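Local coordinates for putative cell surface hydrolase (Lactobacillus plantarum, PDB 3LP5), which is of unknown function but is probably a cell-surface hydrolase of the alpha/beta hydrolase fold, at residues A[226-229]-A[233-236]; A[205-210]-A[220-225]. One frame throughout, in Å; residues are numbered along the deposited sequence.

Contact 1 of 2, residues A[226-229]-A[233-236]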
loop_
_atom_site.group_PDB
_atom_site.type_symbol
_atom_site.label_atom_id
_atom_site.label_comp_id
_atom_site.label_asym_id
_atom_site.label_seq_id
_atom_site.Cartn_x
_atom_site.Cartn_y
_atom_site.Cartn_z
ATOM N N LEU A 226 11.823 0.868 6.570
ATOM C CA LEU A 226 11.693 1.446 5.227
ATOM C C LEU A 226 10.494 2.343 5.129
ATOM O O LEU A 226 10.486 3.334 4.375
ATOM C CB LEU A 226 11.616 0.338 4.169
ATOM C CG LEU A 226 12.906 -0.498 4.033
ATOM C CD1 LEU A 226 12.587 -1.717 3.197
ATOM C CD2 LEU A 226 14.076 0.284 3.404
ATOM N N ILE A 227 9.429 1.947 5.817
ATOM C CA ILE A 227 8.218 2.745 5.795
ATOM C C ILE A 227 8.575 4.082 6.416
ATOM O O ILE A 227 8.303 5.153 5.819
ATOM C CB ILE A 227 7.033 2.113 6.566
ATOM C CG1 ILE A 227 6.457 0.902 5.838
ATOM C CG2 ILE A 227 5.967 3.161 6.903
ATOM C CD1 ILE A 227 5.549 0.028 6.749
ATOM N N ARG A 228 9.235 4.027 7.558
ATOM C CA ARG A 228 9.712 5.294 8.206
ATOM C C ARG A 228 10.629 6.175 7.314
ATOM O O ARG A 228 10.398 7.372 7.160
ATOM C CB ARG A 228 10.376 4.987 9.521
ATOM C CG ARG A 228 9.375 4.547 10.566
ATOM C CD ARG A 228 10.095 4.166 11.867
ATOM N NE ARG A 228 10.830 5.321 12.402
ATOM C CZ ARG A 228 11.908 5.242 13.167
ATOM N NH1 ARG A 228 12.391 4.066 13.539
ATOM N NH2 ARG A 228 12.467 6.357 13.627
ATOM N N GLN A 229 11.664 5.589 6.725
ATOM C CA GLN A 229 12.587 6.299 5.880
ATOM C C GLN A 229 11.970 6.838 4.569
ATOM O O GLN A 229 12.268 7.949 4.180
ATOM C CB GLN A 229 13.785 5.408 5.552
ATOM C CG GLN A 229 14.773 6.025 4.548
ATOM C CD GLN A 229 16.126 5.401 4.641
ATOM O OE1 GLN A 229 16.451 4.738 5.643
ATOM N NE2 GLN A 229 16.931 5.594 3.627
ATOM N N ALA A 233 9.198 9.634 5.328
ATOM C CA ALA A 233 10.324 10.563 5.148
ATOM C C ALA A 233 10.876 11.120 6.478
ATOM O O ALA A 233 11.195 12.287 6.614
ATOM C CB ALA A 233 9.970 11.691 4.143
ATOM N N GLU A 234 11.011 10.240 7.458
ATOM C CA GLU A 234 11.524 10.601 8.762
ATOM C C GLU A 234 13.049 10.653 8.676
ATOM O O GLU A 234 13.646 9.913 7.906
ATOM C CB GLU A 234 11.131 9.486 9.708
ATOM C CG GLU A 234 10.985 9.890 11.089
ATOM C CD GLU A 234 10.303 8.803 11.923
ATOM O OE1 GLU A 234 10.652 8.668 13.114
ATOM O OE2 GLU A 234 9.434 8.094 11.390
ATOM N N THR A 235 13.692 11.529 9.439
ATOM C CA THR A 235 15.150 11.558 9.434
ATOM C C THR A 235 15.650 10.323 10.243
ATOM O O THR A 235 15.168 10.082 11.337
ATOM C CB THR A 235 15.662 12.912 9.973
ATOM O OG1 THR A 235 14.908 13.212 11.139
ATOM C CG2 THR A 235 15.389 14.054 8.975
ATOM N N MET A 236 16.535 9.491 9.660
ATOM C CA MET A 236 16.901 8.174 10.268
ATOM C C MET A 236 18.366 8.275 10.725
ATOM O O MET A 236 19.076 9.145 10.214
ATOM C CB MET A 236 16.781 7.039 9.238
ATOM C CG MET A 236 15.383 6.912 8.550
ATOM S SD MET A 236 14.041 6.542 9.664
ATOM C CE MET A 236 14.491 4.865 10.127
HETATM O O HOH W 1 13.875 9.716 5.381
#

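Contact 2 of 2, residues A[205-210]-A[220-225]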
loop_
_atom_site.group_PDB
_atom_site.type_symbol
_atom_site.label_atom_id
_atom_site.label_comp_id
_atom_site.label_asym_id
_atom_site.label_seq_id
_atom_site.Cartn_x
_atom_site.Cartn_y
_atom_site.Cartn_z
ATOM N N ILE A 205 12.635 -2.114 -4.023
ATOM C CA ILE A 205 13.424 -2.385 -2.808
ATOM C C ILE A 205 13.245 -3.850 -2.520
ATOM O O ILE A 205 12.130 -4.339 -2.574
ATOM C CB ILE A 205 12.934 -1.534 -1.569
ATOM C CG1 ILE A 205 13.057 -0.045 -1.846
ATOM C CG2 ILE A 205 13.726 -1.911 -0.255
ATOM C CD1 ILE A 205 12.231 0.891 -0.941
ATOM N N THR A 206 14.340 -4.556 -2.180
ATOM C CA THR A 206 14.240 -5.944 -1.794
ATOM C C THR A 206 14.259 -6.108 -0.283
ATOM O O THR A 206 15.088 -5.531 0.418
ATOM C CB THR A 206 15.384 -6.814 -2.415
ATOM O OG1 THR A 206 15.459 -6.539 -3.806
ATOM C CG2 THR A 206 15.083 -8.278 -2.265
ATOM N N VAL A 207 13.337 -6.928 0.207
ATOM C CA VAL A 207 13.361 -7.421 1.572
ATOM C C VAL A 207 13.149 -8.921 1.471
ATOM O O VAL A 207 12.085 -9.380 1.006
ATOM C CB VAL A 207 12.222 -6.773 2.443
ATOM C CG1 VAL A 207 12.123 -7.416 3.820
ATOM C CG2 VAL A 207 12.485 -5.301 2.584
ATOM N N THR A 208 14.117 -9.695 1.980
ATOM C CA THR A 208 14.028 -11.122 1.745
ATOM C C THR A 208 12.918 -11.681 2.608
ATOM O O THR A 208 12.793 -11.277 3.744
ATOM C CB THR A 208 15.370 -11.846 1.954
ATOM O OG1 THR A 208 15.664 -11.879 3.354
ATOM C CG2 THR A 208 16.493 -11.125 1.209
ATOM N N GLY A 209 12.058 -12.532 2.043
ATOM C CA GLY A 209 10.915 -13.043 2.767
ATOM C C GLY A 209 9.644 -12.225 2.676
ATOM O O GLY A 209 8.584 -12.685 3.130
ATOM N N ALA A 210 9.707 -11.029 2.080
ATOM C CA ALA A 210 8.535 -10.126 2.051
ATOM C C ALA A 210 7.385 -10.701 1.239
ATOM O O ALA A 210 6.240 -10.308 1.452
ATOM C CB ALA A 210 8.875 -8.685 1.573
ATOM N N ASN A 220 9.874 -7.904 9.448
ATOM C CA ASN A 220 9.023 -6.764 9.857
ATOM C C ASN A 220 9.830 -5.535 10.325
ATOM O O ASN A 220 9.461 -4.398 10.059
ATOM C CB ASN A 220 8.020 -7.209 10.939
ATOM C CG ASN A 220 7.014 -8.259 10.406
ATOM O OD1 ASN A 220 6.893 -8.450 9.197
ATOM N ND2 ASN A 220 6.320 -8.957 11.316
ATOM N N LYS A 221 10.919 -5.760 11.040
ATOM C CA LYS A 221 11.782 -4.622 11.440
ATOM C C LYS A 221 12.335 -3.832 10.255
ATOM O O LYS A 221 12.336 -2.623 10.301
ATOM C CB LYS A 221 12.952 -5.067 12.332
ATOM C CG LYS A 221 12.474 -5.519 13.744
ATOM C CD LYS A 221 13.637 -5.428 14.798
ATOM C CE LYS A 221 14.604 -6.613 14.754
ATOM N NZ LYS A 221 16.031 -6.250 15.133
ATOM N N GLN A 222 12.807 -4.530 9.230
ATOM C CA GLN A 222 13.301 -3.910 7.987
ATOM C C GLN A 222 12.181 -3.166 7.281
ATOM O O GLN A 222 12.396 -2.053 6.822
ATOM C CB GLN A 222 13.834 -4.970 7.020
ATOM C CG GLN A 222 15.116 -5.591 7.512
ATOM C CD GLN A 222 15.698 -6.733 6.633
ATOM O OE1 GLN A 222 16.487 -7.517 7.128
ATOM N NE2 GLN A 222 15.391 -6.769 5.364
ATOM N N ILE A 223 11.009 -3.778 7.194
ATOM C CA ILE A 223 9.900 -3.160 6.532
ATOM C C ILE A 223 9.479 -1.878 7.266
ATOM O O ILE A 223 9.280 -0.832 6.620
ATOM C CB ILE A 223 8.722 -4.118 6.364
ATOM C CG1 ILE A 223 9.124 -5.182 5.336
ATOM C CG2 ILE A 223 7.460 -3.347 5.865
ATOM C CD1 ILE A 223 8.088 -6.248 5.125
ATOM N N VAL A 224 9.354 -1.936 8.593
ATOM C CA VAL A 224 8.989 -0.720 9.404
ATOM C C VAL A 224 10.094 0.328 9.232
ATOM O O VAL A 224 9.791 1.511 9.088
ATOM C CB VAL A 224 8.810 -1.088 10.905
ATOM C CG1 VAL A 224 8.772 0.168 11.836
ATOM C CG2 VAL A 224 7.505 -1.880 11.037
ATOM N N SER A 225 11.364 -0.111 9.148
ATOM C CA SER A 225 12.434 0.839 8.977
ATOM C C SER A 225 12.243 1.585 7.603
ATOM O O SER A 225 12.419 2.781 7.522
ATOM C CB SER A 225 13.790 0.153 9.001
ATOM O OG SER A 225 14.835 1.117 8.832
HETATM O O HOH W 2 16.195 -8.181 3.255
#

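Contact 1 of 2, residues A[226-229]-A[233-236]
Arg228 and Glu234 grip each other twice, once by backbone and once by side chain. Glu234 N donates to Arg228 O at 2.9 Å, a nearly straight bond. It reaches back across the end of helix 217-231, where Ala233 leaves the helix with positive phi and turns the chain. The side chains then form a salt bridge. Arg228 NH2 lies 3.0 Å from Glu234 OE1, but the position of OE1 is doubtful, and with it the exact length of this bond; the bond from Arg228 NE to Glu234 OE2 is weak at 3.3 Å. The guanidinium and carboxylate planes are 51° apart, so the two groups do not meet flat.

The apolar part of the contact belongs to Met236. Its CG rests 3.7 Å from Gln229 CB. Bends at chi2 (-62°) and chi3 carry its methyl CE over one face of the guanidinium, 4.0 Å above the plane. Gln229 OE1 is hydrogen-bonded to Asn244 ND2 of helix 238-245.

The looser side is at the exposed Ala233, where a water donates to both Gln229 O and Glu234 O. With an alanine in place of Arg228 the Glu234 carboxylate would probably lose this salt-bridge partner, and the Met236 methyl the flat group it packs on.

The chemistry is that of a helix end at the surface: a backbone bond closes the turn, and a salt bridge and the thioether chain of Met236 join the outgoing loop to the helix.

Contact 2 of 2, residues A[205-210]-A[220-225]
Val207 sets CG1 anti to its backbone N (chi1 173°), and this methyl reaches both Gln222 and Ile223 on the facing helix. Gln222 runs extended beyond CG (chi2 177°), which carries its amide out alongside the valine. The two side chains run opposite ways as they pass. Val207 CG1 meets Gln222 NE2 at 3.7 Å, a van der Waals contact with the amide nitrogen. Ile223 lies roughly perpendicular to Val207, with Ile223 CG1 4.0 Å from Val207 CG1. Farther along the isoleucine, Ile223 CD1 lies 4.4 Å from Ala210 CB, a looser touch.

Helix 217-231 here packs beside the end of strand 201-206, the outermost strand at one side of the sheet. In alpha/beta hydrolases the loop after this last strand commonly carries the catalytic histidine, and the turn at 207-210 is where that loop begins here. The chain leaves the strand through a type II beta turn from Val207 to Ala210, closed by Ala210 N to Val207 O at 3.1 Å. Gly209 holds a positive phi of 89° in it; a beta carbon here would run into the carbonyl O of Thr208. Its backbone N is bonded by Glu175.

The polar edge of the contact is bridged by water. One water accepts from Thr208 N at 2.9 Å and from Gln222 NE2 at 2.7 Å, tying the turn to the helix beside the apolar pair. Ile171 of strand 167-172 backs both Val207 and Ala210, while Leu23 of helix 17-30 lies against Ile223.

In the fold
Both contacts use helix 217-231: contact 2 its middle, contact 1 its last turns and the loop beyond. Their centres lie 13 Å apart. Leu226 joins them, its CD1 standing 3.6 Å from Val207 CG2 and 3.6 Å from Ile205 CG2. On another side of the helix, Met236 CE comes within 3.9 Å of Ser225 O. Asn244 of helix 238-245 bonds to both Ser225 and Gln229. Contact 1 also borders a metal site: Arg228 and Glu234 touch Thr31, a sodium ligand with Gly28 and Lys33, and the Glu234 side chain is about 8 Å from a bound sodium ion. Contact 2 is the buried one, next to the loop that in relatives commonly carries the catalytic histidine.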